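Local coordinates for protein alcohol dehydrogenase (Thermus thermophilus, PDB 2EIH) that probably catalyses nicotinamide-dependent interconversion of alcohols and carbonyl compounds, and binds a zinc ion through four cysteines, at residues Leu20-Pro25 with Glu29-Leu34; Val44-Gly49 with Leu113-His118; Gly94-Cys99 with Leu106-Gln111; Ser177-Ala182 with Val240-Ala245. One frame throughout, in Å; residues are numbered along the deposited sequence.

Contact 1. Residues Leu20-Pro25 with Glu29-Leu34; sequences LPVPEP and EVRVRL
A surface contact, polar at its centre, joins the proline-rich loop Leu20-Pro25 to the start of strand 29-38, with Arg31 reaching out of the strand to meet Val22, Pro23 and Glu24. Two bonds converge on one arginine nitrogen. Arg31 NH1 donates to the backbone Pro23 O over 3.0 Å, and an N-H...O angle of 162° with the oxygen close to the guanidinium plane marks this as the straighter of the two. The second, to Glu24 OE2 at 2.9 Å, is a salt bridge bent to 140°; the nitrogen comes from above the carboxylate plane, and the carboxylate and guanidinium planes stand 83° apart. This is therefore a one-nitrogen contact and not a flat, two-pronged pair. A bend at chi2 in Glu24 brings the carboxylate round to the arginine although its CB starts out away from the strand. Val22 CG1 lies over one guanidinium face, 3.4 Å from Arg31 NH1, so an apolar methyl covers the charged group while the polar partners sit near its edge. Nearer the connecting loop, Pro25 CB packs 3.6 Å from Glu29 O, and Pro25 CB lies 4.1 Å from Glu29 CB. Glu29 OE2 accepts from Gly26 N in the intervening loop. The other end of the guanidinium is also held, since Arg31 NH2 forms a salt bridge with Asp70 of strand 64-72. Strand 29-38 runs antiparallel to both strand 64-72 and strand 124-128; Val126 of the latter packs on Pro23, Glu29 and Arg31.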
loop_
_atom_site.group_PDB
_atom_site.type_symbol
_atom_site.label_atom_id
_atom_site.label_comp_id
_atom_site.label_asym_id
_atom_site.label_seq_id
_atom_site.Cartn_x
_atom_site.Cartn_y
_atom_site.Cartn_z
ATOM N N LEU A 20 -6.782 -6.057 48.324
ATOM C CA LEU A 20 -6.340 -4.713 47.987
ATOM C C LEU A 20 -7.525 -3.777 47.895
ATOM O O LEU A 20 -8.649 -4.195 47.636
ATOM C CB LEU A 20 -5.602 -4.702 46.648
ATOM C CG LEU A 20 -4.480 -5.715 46.434
ATOM C CD1 LEU A 20 -3.932 -5.521 45.038
ATOM C CD2 LEU A 20 -3.394 -5.544 47.485
ATOM N N PRO A 21 -7.290 -2.485 48.120
ATOM C CA PRO A 21 -8.391 -1.526 48.040
ATOM C C PRO A 21 -8.931 -1.419 46.617
ATOM O O PRO A 21 -8.194 -1.618 45.652
ATOM C CB PRO A 21 -7.753 -0.226 48.534
ATOM C CG PRO A 21 -6.316 -0.381 48.145
ATOM C CD PRO A 21 -6.030 -1.821 48.489
ATOM N N VAL A 22 -10.220 -1.120 46.500
ATOM C CA VAL A 22 -10.866 -0.991 45.197
ATOM C C VAL A 22 -10.489 0.307 44.502
ATOM O O VAL A 22 -10.747 1.395 45.015
ATOM C CB VAL A 22 -12.397 -1.025 45.322
ATOM C CG1 VAL A 22 -13.041 -0.532 44.030
ATOM C CG2 VAL A 22 -12.858 -2.436 45.632
ATOM N N PRO A 23 -9.884 0.206 43.306
ATOM C CA PRO A 23 -9.482 1.396 42.549
ATOM C C PRO A 23 -10.666 2.285 42.176
ATOM O O PRO A 23 -11.792 1.812 42.016
ATOM C CB PRO A 23 -8.776 0.808 41.328
ATOM C CG PRO A 23 -9.458 -0.524 41.152
ATOM C CD PRO A 23 -9.558 -1.025 42.563
ATOM N N GLU A 24 -10.404 3.579 42.048
ATOM C CA GLU A 24 -11.456 4.519 41.707
ATOM C C GLU A 24 -11.241 5.112 40.314
ATOM O O GLU A 24 -10.158 5.609 39.986
ATOM C CB GLU A 24 -11.515 5.627 42.763
ATOM C CG GLU A 24 -12.929 6.010 43.175
ATOM C CD GLU A 24 -13.729 4.820 43.681
ATOM O OE1 GLU A 24 -13.229 4.092 44.562
ATOM O OE2 GLU A 24 -14.869 4.622 43.218
ATOM N N PRO A 25 -12.281 5.061 39.472
ATOM C CA PRO A 25 -12.197 5.591 38.112
ATOM C C PRO A 25 -12.068 7.108 38.010
ATOM O O PRO A 25 -12.842 7.855 38.611
ATOM C CB PRO A 25 -13.473 5.066 37.468
ATOM C CG PRO A 25 -14.436 5.087 38.600
ATOM C CD PRO A 25 -13.617 4.495 39.730
ATOM N N GLU A 29 -12.432 7.541 32.953
ATOM C CA GLU A 29 -12.114 6.160 33.255
ATOM C C GLU A 29 -13.321 5.378 33.728
ATOM O O GLU A 29 -14.343 5.950 34.094
ATOM C CB GLU A 29 -11.015 6.105 34.309
ATOM C CG GLU A 29 -9.663 6.478 33.781
ATOM C CD GLU A 29 -8.617 6.457 34.857
ATOM O OE1 GLU A 29 -7.414 6.462 34.514
ATOM O OE2 GLU A 29 -9.005 6.440 36.047
ATOM N N VAL A 30 -13.187 4.057 33.714
ATOM C CA VAL A 30 -14.258 3.173 34.140
ATOM C C VAL A 30 -13.693 1.982 34.906
ATOM O O VAL A 30 -12.616 1.490 34.590
ATOM C CB VAL A 30 -15.101 2.706 32.909
ATOM C CG1 VAL A 30 -14.174 2.201 31.821
ATOM C CG2 VAL A 30 -16.098 1.637 33.326
ATOM N N ARG A 31 -14.414 1.554 35.939
ATOM C CA ARG A 31 -13.998 0.415 36.744
ATOM C C ARG A 31 -14.805 -0.786 36.299
ATOM O O ARG A 31 -16.034 -0.745 36.255
ATOM C CB ARG A 31 -14.240 0.663 38.235
ATOM C CG ARG A 31 -13.912 -0.537 39.131
ATOM C CD ARG A 31 -13.964 -0.169 40.603
ATOM N NE ARG A 31 -15.322 0.010 41.100
ATOM C CZ ARG A 31 -15.680 0.978 41.936
ATOM N NH1 ARG A 31 -14.784 1.859 42.360
ATOM N NH2 ARG A 31 -16.934 1.064 42.354
ATOM N N VAL A 32 -14.110 -1.862 35.976
ATOM C CA VAL A 32 -14.778 -3.062 35.524
ATOM C C VAL A 32 -14.753 -4.138 36.600
ATOM O O VAL A 32 -13.739 -4.340 37.264
ATOM C CB VAL A 32 -14.090 -3.598 34.252
ATOM C CG1 VAL A 32 -14.733 -4.898 33.816
ATOM C CG2 VAL A 32 -14.174 -2.556 33.148
ATOM N N ARG A 33 -15.880 -4.813 36.795
ATOM C CA ARG A 33 -15.923 -5.906 37.748
ATOM C C ARG A 33 -15.606 -7.103 36.855
ATOM O O ARG A 33 -16.408 -7.470 35.988
ATOM C CB ARG A 33 -17.312 -6.030 38.349
ATOM C CG ARG A 33 -17.393 -6.957 39.540
ATOM C CD ARG A 33 -18.737 -6.805 40.219
ATOM N NE ARG A 33 -19.834 -7.350 39.416
ATOM C CZ ARG A 33 -20.042 -8.655 39.249
ATOM N NH1 ARG A 33 -19.227 -9.537 39.831
ATOM N NH2 ARG A 33 -21.059 -9.083 38.516
ATOM N N LEU A 34 -14.423 -7.681 37.048
ATOM C CA LEU A 34 -13.950 -8.812 36.244
ATOM C C LEU A 34 -14.657 -10.148 36.490
ATOM O O LEU A 34 -15.091 -10.447 37.599
ATOM C CB LEU A 34 -12.444 -8.986 36.457
ATOM C CG LEU A 34 -11.597 -7.821 35.932
ATOM C CD1 LEU A 34 -10.243 -7.775 36.613
ATOM C CD2 LEU A 34 -11.449 -7.952 34.429
#

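Contact 2. Residues Val44-Gly49 with Leu113-His118; sequences VWVRKG and LGEHRH
Val46 meets the backbone and side chain of Glu115 through one methyl group: its CG2 lies 4.2 Å from Glu115 O and 4.5 Å from Glu115 CG. The same CG2 is 4.5 Å from Gly114 O, so the contact is a light van der Waals touch of a helix side chain on a loop, burying just 86 Å² in all. CG1 stands anti to the backbone N (chi1 176°), which puts CG2 beside that nitrogen and turns it to the loop. Neither carbonyl gains a donor from the valine; both find one in the next shell, Gly114 O from His59 NE2 and Glu115 O from Ser52 OG. Glu115 is extended along its whole length, and its OE2 accepts from Ile112 N. The loop is also drawn together by a weak bond of 3.0 Å from Gly114 N to Arg117 O, and Gly114 takes a positive phi of 86°. On the helix, Lys48 N to Val44 O at 2.8 Å keeps the last turn regular up to Gly49. Val46 packs in addition on His59 and Leu61, so strand 59-60 and its following loop join helix 41-48 to the loop between strands 111-112 and 124-128.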
loop_
_atom_site.group_PDB
_atom_site.type_symbol
_atom_site.label_atom_id
_atom_site.label_comp_id
_atom_site.label_asym_id
_atom_site.label_seq_id
_atom_site.Cartn_x
_atom_site.Cartn_y
_atom_site.Cartn_z
ATOM N N VAL A 44 4.150 -14.147 32.762
ATOM C CA VAL A 44 5.240 -14.974 33.274
ATOM C C VAL A 44 6.565 -14.219 33.288
ATOM O O VAL A 44 7.326 -14.312 34.255
ATOM C CB VAL A 44 5.387 -16.281 32.457
ATOM C CG1 VAL A 44 6.590 -17.075 32.939
ATOM C CG2 VAL A 44 4.124 -17.119 32.605
ATOM N N TRP A 45 6.840 -13.470 32.223
ATOM C CA TRP A 45 8.073 -12.703 32.156
ATOM C C TRP A 45 8.099 -11.672 33.288
ATOM O O TRP A 45 9.146 -11.432 33.898
ATOM C CB TRP A 45 8.205 -12.018 30.788
ATOM C CG TRP A 45 8.214 -12.993 29.651
ATOM C CD1 TRP A 45 8.673 -14.279 29.686
ATOM C CD2 TRP A 45 7.709 -12.783 28.326
ATOM N NE1 TRP A 45 8.479 -14.888 28.472
ATOM C CE2 TRP A 45 7.887 -13.994 27.616
ATOM C CE3 TRP A 45 7.123 -11.693 27.666
ATOM C CZ2 TRP A 45 7.492 -14.149 26.277
ATOM C CZ3 TRP A 45 6.731 -11.847 26.329
ATOM C CH2 TRP A 45 6.919 -13.067 25.654
ATOM N N VAL A 46 6.946 -11.078 33.588
ATOM C CA VAL A 46 6.890 -10.097 34.657
ATOM C C VAL A 46 7.094 -10.803 35.989
ATOM O O VAL A 46 7.776 -10.280 36.870
ATOM C CB VAL A 46 5.549 -9.344 34.672
ATOM C CG1 VAL A 46 5.493 -8.405 35.869
ATOM C CG2 VAL A 46 5.401 -8.545 33.383
ATOM N N ARG A 47 6.524 -11.996 36.135
ATOM C CA ARG A 47 6.678 -12.746 37.376
ATOM C C ARG A 47 8.133 -13.133 37.626
ATOM O O ARG A 47 8.644 -12.963 38.731
ATOM C CB ARG A 47 5.809 -14.010 37.363
ATOM C CG ARG A 47 6.177 -14.982 38.485
ATOM C CD ARG A 47 5.281 -16.202 38.565
ATOM N NE ARG A 47 5.259 -17.038 37.365
ATOM C CZ ARG A 47 6.236 -17.847 36.962
ATOM N NH1 ARG A 47 6.072 -18.556 35.852
ATOM N NH2 ARG A 47 7.366 -17.947 37.646
ATOM N N LYS A 48 8.796 -13.663 36.606
ATOM C CA LYS A 48 10.191 -14.072 36.744
ATOM C C LYS A 48 11.126 -12.890 36.957
ATOM O O LYS A 48 12.194 -13.039 37.546
ATOM C CB LYS A 48 10.647 -14.850 35.513
ATOM C CG LYS A 48 10.085 -16.246 35.429
ATOM C CD LYS A 48 10.606 -16.958 34.197
ATOM C CE LYS A 48 10.283 -18.435 34.261
ATOM N NZ LYS A 48 10.697 -19.152 33.027
ATOM N N GLY A 49 10.728 -11.717 36.476
ATOM C CA GLY A 49 11.561 -10.539 36.634
ATOM C C GLY A 49 12.270 -10.180 35.343
ATOM O O GLY A 49 12.986 -9.181 35.269
ATOM N N LEU A 113 -1.617 -3.596 29.769
ATOM C CA LEU A 113 -2.224 -3.746 31.087
ATOM C C LEU A 113 -1.574 -4.928 31.811
ATOM O O LEU A 113 -1.351 -5.985 31.217
ATOM C CB LEU A 113 -3.734 -3.984 30.948
ATOM C CG LEU A 113 -4.544 -4.193 32.230
ATOM C CD1 LEU A 113 -4.366 -2.999 33.135
ATOM C CD2 LEU A 113 -6.009 -4.394 31.900
ATOM N N GLY A 114 -1.249 -4.735 33.085
ATOM C CA GLY A 114 -0.632 -5.798 33.868
ATOM C C GLY A 114 0.883 -5.886 33.754
ATOM O O GLY A 114 1.542 -6.600 34.513
ATOM N N GLU A 115 1.441 -5.155 32.801
ATOM C CA GLU A 115 2.880 -5.162 32.605
ATOM C C GLU A 115 3.567 -4.166 33.537
ATOM O O GLU A 115 4.667 -4.418 34.030
ATOM C CB GLU A 115 3.209 -4.819 31.156
ATOM C CG GLU A 115 4.679 -4.920 30.820
ATOM C CD GLU A 115 4.990 -4.371 29.450
ATOM O OE1 GLU A 115 6.168 -4.442 29.043
ATOM O OE2 GLU A 115 4.063 -3.858 28.784
ATOM N N HIS A 116 2.912 -3.038 33.786
ATOM C CA HIS A 116 3.475 -2.012 34.652
ATOM C C HIS A 116 2.460 -1.521 35.662
ATOM O O HIS A 116 2.823 -1.055 36.743
ATOM C CB HIS A 116 3.968 -0.844 33.809
ATOM C CG HIS A 116 5.117 -1.195 32.924
ATOM N ND1 HIS A 116 6.363 -1.512 33.420
ATOM C CD2 HIS A 116 5.205 -1.326 31.577
ATOM C CE1 HIS A 116 7.169 -1.823 32.419
ATOM N NE2 HIS A 116 6.490 -1.718 31.292
ATOM N N ARG A 117 1.189 -1.628 35.294
ATOM C CA ARG A 117 0.086 -1.209 36.145
ATOM C C ARG A 117 -0.747 -2.435 36.510
ATOM O O ARG A 117 -0.766 -3.405 35.764
ATOM C CB ARG A 117 -0.786 -0.193 35.410
ATOM C CG ARG A 117 -1.822 0.433 36.314
ATOM C CD ARG A 117 -2.665 1.464 35.591
ATOM N NE ARG A 117 -3.605 0.861 34.645
ATOM C CZ ARG A 117 -4.633 0.086 34.982
ATOM N NH1 ARG A 117 -5.423 -0.405 34.039
ATOM N NH2 ARG A 117 -4.879 -0.198 36.253
ATOM N N HIS A 118 -1.425 -2.391 37.655
ATOM C CA HIS A 118 -2.251 -3.510 38.095
ATOM C C HIS A 118 -3.163 -4.028 36.992
ATOM O O HIS A 118 -3.911 -3.265 36.374
ATOM C CB HIS A 118 -3.110 -3.116 39.297
ATOM C CG HIS A 118 -2.367 -3.080 40.592
ATOM N ND1 HIS A 118 -3.006 -2.991 41.814
ATOM C CD2 HIS A 118 -1.040 -3.114 40.869
ATOM C CE1 HIS A 118 -2.108 -2.972 42.779
ATOM N NE2 HIS A 118 -0.905 -3.046 42.232
#

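Contact 3. Residues Gly94-Cys99 with Leu106-Gln111; sequences GRCERC and LCPRYQ. With ZN (zinc ion), chain C.
The structural-type zinc site, a four-cysteine lobe familiar from zinc-dependent alcohol dehydrogenases, is closed here by Cys96 and Cys99 from one segment and Cys107 from the other. Cys99 SG lies 2.4 Å from the zinc ion and Cys107 SG 2.6 Å; Cys96 SG binds it too, and Cys93 supplies the fourth sulfur. Each thiolate reaches the metal by its own torsion: Cys107 SG is anti to the backbone N (chi1 165°), whereas Cys96 SG sits between N and the carbonyl carbon (chi1 78°). That second choice also lets Cys96 SG cap helix 97-100, accepting from Cys99 N at 3.4 Å with an angle of 160°. The thiolates also touch carbon across the contact, Cys99 SG 3.8 Å from Cys107 CB and Cys96 SG 3.8 Å from Pro108 CD. Farther out, Arg98 CG rests 3.5 Å from Leu106 O, while Leu106 CB lies over one guanidinium face near its rim; Arg98 NH2 pairs with Glu103. Glu97 forms a salt bridge with Arg302 of a second subunit. Four sulfurs fill the shell expected of a structural zinc, and the N-H bond to Cys96 SG would be expected to draw off some thiolate charge.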
loop_
_atom_site.group_PDB
_atom_site.type_symbol
_atom_site.label_atom_id
_atom_site.label_comp_id
_atom_site.label_asym_id
_atom_site.label_seq_id
_atom_site.Cartn_x
_atom_site.Cartn_y
_atom_site.Cartn_z
ATOM N N GLY A 94 -2.229 8.481 23.755
ATOM C CA GLY A 94 -3.208 9.042 22.840
ATOM C C GLY A 94 -3.014 10.507 22.477
ATOM O O GLY A 94 -3.979 11.203 22.151
ATOM N N ARG A 95 -1.770 10.978 22.526
ATOM C CA ARG A 95 -1.475 12.368 22.192
ATOM C C ARG A 95 -0.233 12.540 21.316
ATOM O O ARG A 95 -0.029 13.604 20.728
ATOM C CB ARG A 95 -1.319 13.193 23.469
ATOM C CG ARG A 95 -2.516 13.108 24.392
ATOM C CD ARG A 95 -2.615 14.342 25.263
ATOM N NE ARG A 95 -1.370 14.605 25.972
ATOM C CZ ARG A 95 -0.848 13.799 26.891
ATOM N NH1 ARG A 95 -1.466 12.673 27.217
ATOM N NH2 ARG A 95 0.298 14.113 27.481
ATOM N N CYS A 96 0.594 11.500 21.227
ATOM C CA CYS A 96 1.805 11.569 20.410
ATOM C C CYS A 96 1.492 11.220 18.959
ATOM O O CYS A 96 0.405 10.729 18.648
ATOM C CB CYS A 96 2.879 10.614 20.946
ATOM S SG CYS A 96 2.632 8.889 20.518
ATOM N N GLU A 97 2.452 11.474 18.077
ATOM C CA GLU A 97 2.293 11.195 16.655
ATOM C C GLU A 97 1.862 9.737 16.427
ATOM O O GLU A 97 0.870 9.478 15.749
ATOM C CB GLU A 97 3.610 11.487 15.915
ATOM C CG GLU A 97 3.494 11.589 14.394
ATOM C CD GLU A 97 4.834 11.869 13.720
ATOM O OE1 GLU A 97 5.631 12.654 14.278
ATOM O OE2 GLU A 97 5.082 11.318 12.627
ATOM N N ARG A 98 2.604 8.793 16.998
ATOM C CA ARG A 98 2.283 7.377 16.847
ATOM C C ARG A 98 0.833 7.059 17.227
ATOM O O ARG A 98 0.140 6.327 16.513
ATOM C CB ARG A 98 3.241 6.525 17.681
ATOM C CG ARG A 98 4.631 6.401 17.089
ATOM C CD ARG A 98 4.564 5.807 15.689
ATOM N NE ARG A 98 5.846 5.236 15.277
ATOM C CZ ARG A 98 6.038 4.578 14.136
ATOM N NH1 ARG A 98 7.236 4.085 13.848
ATOM N NH2 ARG A 98 5.036 4.409 13.282
ATOM N N CYS A 99 0.370 7.622 18.341
ATOM C CA CYS A 99 -1.002 7.399 18.795
ATOM C C CYS A 99 -2.048 8.017 17.881
ATOM O O CYS A 99 -3.049 7.375 17.562
ATOM C CB CYS A 99 -1.201 7.935 20.214
ATOM S SG CYS A 99 -0.607 6.832 21.486
ATOM N N LEU A 106 2.968 1.399 19.156
ATOM C CA LEU A 106 4.307 1.876 18.832
ATOM C C LEU A 106 4.583 3.176 19.579
ATOM O O LEU A 106 5.585 3.849 19.341
ATOM C CB LEU A 106 4.474 2.080 17.320
ATOM C CG LEU A 106 5.001 0.887 16.506
ATOM C CD1 LEU A 106 6.413 0.521 16.966
ATOM C CD2 LEU A 106 4.069 -0.307 16.685
ATOM N N CYS A 107 3.681 3.527 20.490
ATOM C CA CYS A 107 3.835 4.730 21.300
ATOM C C CYS A 107 5.069 4.590 22.185
ATOM O O CYS A 107 5.370 3.506 22.688
ATOM C CB CYS A 107 2.599 4.934 22.183
ATOM S SG CYS A 107 2.830 6.128 23.533
ATOM N N PRO A 108 5.811 5.686 22.382
ATOM C CA PRO A 108 7.002 5.592 23.229
ATOM C C PRO A 108 6.641 5.249 24.682
ATOM O O PRO A 108 7.459 4.679 25.409
ATOM C CB PRO A 108 7.646 6.970 23.073
ATOM C CG PRO A 108 6.472 7.867 22.779
ATOM C CD PRO A 108 5.659 7.040 21.821
ATOM N N ARG A 109 5.409 5.573 25.082
ATOM C CA ARG A 109 4.908 5.308 26.440
ATOM C C ARG A 109 3.941 4.118 26.474
ATOM O O ARG A 109 3.233 3.907 27.460
ATOM C CB ARG A 109 4.189 6.548 26.993
ATOM C CG ARG A 109 5.093 7.750 27.271
ATOM C CD ARG A 109 5.978 7.501 28.494
ATOM N NE ARG A 109 6.996 8.537 28.704
ATOM C CZ ARG A 109 8.107 8.667 27.977
ATOM N NH1 ARG A 109 8.968 9.643 28.243
ATOM N NH2 ARG A 109 8.363 7.819 26.986
ATOM N N TYR A 110 3.919 3.351 25.389
ATOM C CA TYR A 110 3.044 2.200 25.268
ATOM C C TYR A 110 3.203 1.225 26.413
ATOM O O TYR A 110 4.318 0.905 26.822
ATOM C CB TYR A 110 3.313 1.469 23.959
ATOM C CG TYR A 110 2.334 0.357 23.677
ATOM C CD1 TYR A 110 2.781 -0.942 23.446
ATOM C CD2 TYR A 110 0.968 0.611 23.603
ATOM C CE1 TYR A 110 1.895 -1.966 23.144
ATOM C CE2 TYR A 110 0.065 -0.395 23.300
ATOM C CZ TYR A 110 0.533 -1.688 23.065
ATOM O OH TYR A 110 -0.351 -2.690 22.719
ATOM N N GLN A 111 2.075 0.745 26.920
ATOM C CA GLN A 111 2.083 -0.201 28.018
ATOM C C GLN A 111 0.931 -1.182 27.945
ATOM O O GLN A 111 -0.218 -0.816 27.668
ATOM C CB GLN A 111 2.008 0.539 29.336
ATOM C CG GLN A 111 3.342 0.829 29.929
ATOM C CD GLN A 111 3.207 1.543 31.249
ATOM O OE1 GLN A 111 2.313 1.229 32.045
ATOM N NE2 GLN A 111 4.098 2.504 31.502
HETATM ZN ZN ZN C . 1.288 7.979 22.490
#

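Contact 4. Residues Ser177-Ala182 with Val240-Ala245; sequences SGVSVA and VDHTGA
Next to His242, whose ring packs on Gly178, the carboxylate oxygen Asp241 OD2 is gripped by two donors of one residue. Thr243 OG1 lies 3.0 Å from Asp241 OD2 on its syn lone pair, and Thr243 N, also 3.0 Å from Asp241 OD2, comes from above the carboxylate plane with a nearly straight angle of 168°. This Asx turn shapes the chain as it leaves strand 236-241. His242 then carries the contact: CG lies between the backbone N and the carbonyl carbon (chi1 69°), which swings the ring to the other segment. Gly178 CA sits over one ring face, 4.2 Å from the His242 centroid and 27° off the normal, a CH-pi contact. The opposite face is covered by Thr243 CG2, 3.5 Å above the His242 ring plane and set toward its rim. Val179 CG2 comes alongside His242 CB at 3.9 Å. On the helix side Ser180 OG bonds to Ala174 O, and Val179 packs on Thr153 and Met157 of helix 148-161. A tight glycine-containing turn between strand 169-172 and helix 180-189, facing the end of the adjacent parallel strand 236-241, is characteristic of a Rossmann fold; in relatives this cleft takes the dinucleotide, consistent with a cofactor role here.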
loop_
_atom_site.group_PDB
_atom_site.type_symbol
_atom_site.label_atom_id
_atom_site.label_comp_id
_atom_site.label_asym_id
_atom_site.label_seq_id
_atom_site.Cartn_x
_atom_site.Cartn_y
_atom_site.Cartn_z
ATOM N N SER A 177 -0.597 -23.335 20.733
ATOM C CA SER A 177 0.288 -22.548 21.574
ATOM C C SER A 177 0.488 -21.125 21.034
ATOM O O SER A 177 0.704 -20.920 19.836
ATOM C CB SER A 177 1.631 -23.275 21.678
ATOM O OG SER A 177 2.502 -22.666 22.622
ATOM N N GLY A 178 0.409 -20.151 21.936
ATOM C CA GLY A 178 0.593 -18.760 21.564
ATOM C C GLY A 178 -0.511 -18.171 20.706
ATOM O O GLY A 178 -1.693 -18.216 21.063
ATOM N N VAL A 179 -0.127 -17.624 19.559
ATOM C CA VAL A 179 -1.087 -17.016 18.655
ATOM C C VAL A 179 -1.520 -17.904 17.495
ATOM O O VAL A 179 -2.256 -17.458 16.624
ATOM C CB VAL A 179 -0.512 -15.709 18.082
ATOM C CG1 VAL A 179 -0.390 -14.674 19.194
ATOM C CG2 VAL A 179 0.858 -15.972 17.466
ATOM N N SER A 180 -1.074 -19.155 17.488
ATOM C CA SER A 180 -1.421 -20.067 16.402
ATOM C C SER A 180 -2.934 -20.275 16.243
ATOM O O SER A 180 -3.454 -20.231 15.128
ATOM C CB SER A 180 -0.742 -21.421 16.598
ATOM O OG SER A 180 -1.058 -21.998 17.839
ATOM N N VAL A 181 -3.637 -20.495 17.354
ATOM C CA VAL A 181 -5.073 -20.708 17.318
ATOM C C VAL A 181 -5.756 -19.578 16.562
ATOM O O VAL A 181 -6.593 -19.821 15.676
ATOM C CB VAL A 181 -5.650 -20.810 18.748
ATOM C CG1 VAL A 181 -7.161 -20.665 18.723
ATOM C CG2 VAL A 181 -5.269 -22.153 19.354
ATOM N N ALA A 182 -5.413 -18.342 16.909
ATOM C CA ALA A 182 -6.003 -17.176 16.245
ATOM C C ALA A 182 -5.483 -16.998 14.807
ATOM O O ALA A 182 -6.238 -16.629 13.912
ATOM C CB ALA A 182 -5.716 -15.909 17.075
ATOM N N VAL A 240 3.584 -17.745 9.989
ATOM C CA VAL A 240 3.325 -17.166 11.300
ATOM C C VAL A 240 4.080 -17.996 12.325
ATOM O O VAL A 240 3.766 -19.162 12.534
ATOM C CB VAL A 240 1.841 -17.203 11.657
ATOM C CG1 VAL A 240 1.630 -16.564 13.015
ATOM C CG2 VAL A 240 1.030 -16.500 10.589
ATOM N N ASP A 241 5.071 -17.388 12.963
ATOM C CA ASP A 241 5.880 -18.084 13.947
ATOM C C ASP A 241 5.907 -17.349 15.289
ATOM O O ASP A 241 6.100 -16.136 15.329
ATOM C CB ASP A 241 7.305 -18.224 13.415
ATOM C CG ASP A 241 8.131 -19.181 14.232
ATOM O OD1 ASP A 241 9.343 -19.308 13.977
ATOM O OD2 ASP A 241 7.563 -19.814 15.135
ATOM N N HIS A 242 5.715 -18.066 16.390
ATOM C CA HIS A 242 5.745 -17.417 17.701
ATOM C C HIS A 242 6.751 -18.109 18.601
ATOM O O HIS A 242 6.821 -17.835 19.796
ATOM C CB HIS A 242 4.372 -17.465 18.375
ATOM C CG HIS A 242 3.959 -18.840 18.790
ATOM N ND1 HIS A 242 3.474 -19.772 17.897
ATOM C CD2 HIS A 242 3.999 -19.460 19.993
ATOM C CE1 HIS A 242 3.234 -20.906 18.531
ATOM N NE2 HIS A 242 3.546 -20.741 19.806
ATOM N N THR A 243 7.522 -19.017 18.024
ATOM C CA THR A 243 8.513 -19.737 18.795
ATOM C C THR A 243 9.913 -19.379 18.309
ATOM O O THR A 243 10.697 -18.771 19.042
ATOM C CB THR A 243 8.279 -21.258 18.695
ATOM O OG1 THR A 243 8.358 -21.682 17.326
ATOM C CG2 THR A 243 6.901 -21.604 19.248
ATOM N N GLY A 244 10.214 -19.739 17.064
ATOM C CA GLY A 244 11.515 -19.448 16.488
ATOM C C GLY A 244 12.664 -19.855 17.387
ATOM O O GLY A 244 12.477 -20.563 18.378
ATOM N N ALA A 245 13.861 -19.410 17.032
ATOM C CA ALA A 245 15.058 -19.708 17.809
ATOM C C ALA A 245 15.188 -21.190 18.144
ATOM O O ALA A 245 15.769 -21.555 19.169
ATOM C CB ALA A 245 15.062 -18.884 19.088
#

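In the fold
Contacts 1, 2 and 3 lie in the part of the chain that carries the mixed sheet and the zinc lobe, contact 4 in the parallel-stranded Rossmann part. Contact 1 is a surface pairing of charges, contact 2 a buried van der Waals touch of a methyl on loop backbone, and contacts 3 and 4 are partly buried, one organised by a metal and the other by a ring against a backbone turn. Strand 29-38 of contact 1 leads along the chain to helix 41-48 of contact 2, and Leu20 packs on His118 between them. Contact 2 also meets contact 3, where His116 packs on Gln111. Contact 4 touches none of the others; its nearest atoms are about 7 Å from contact 2.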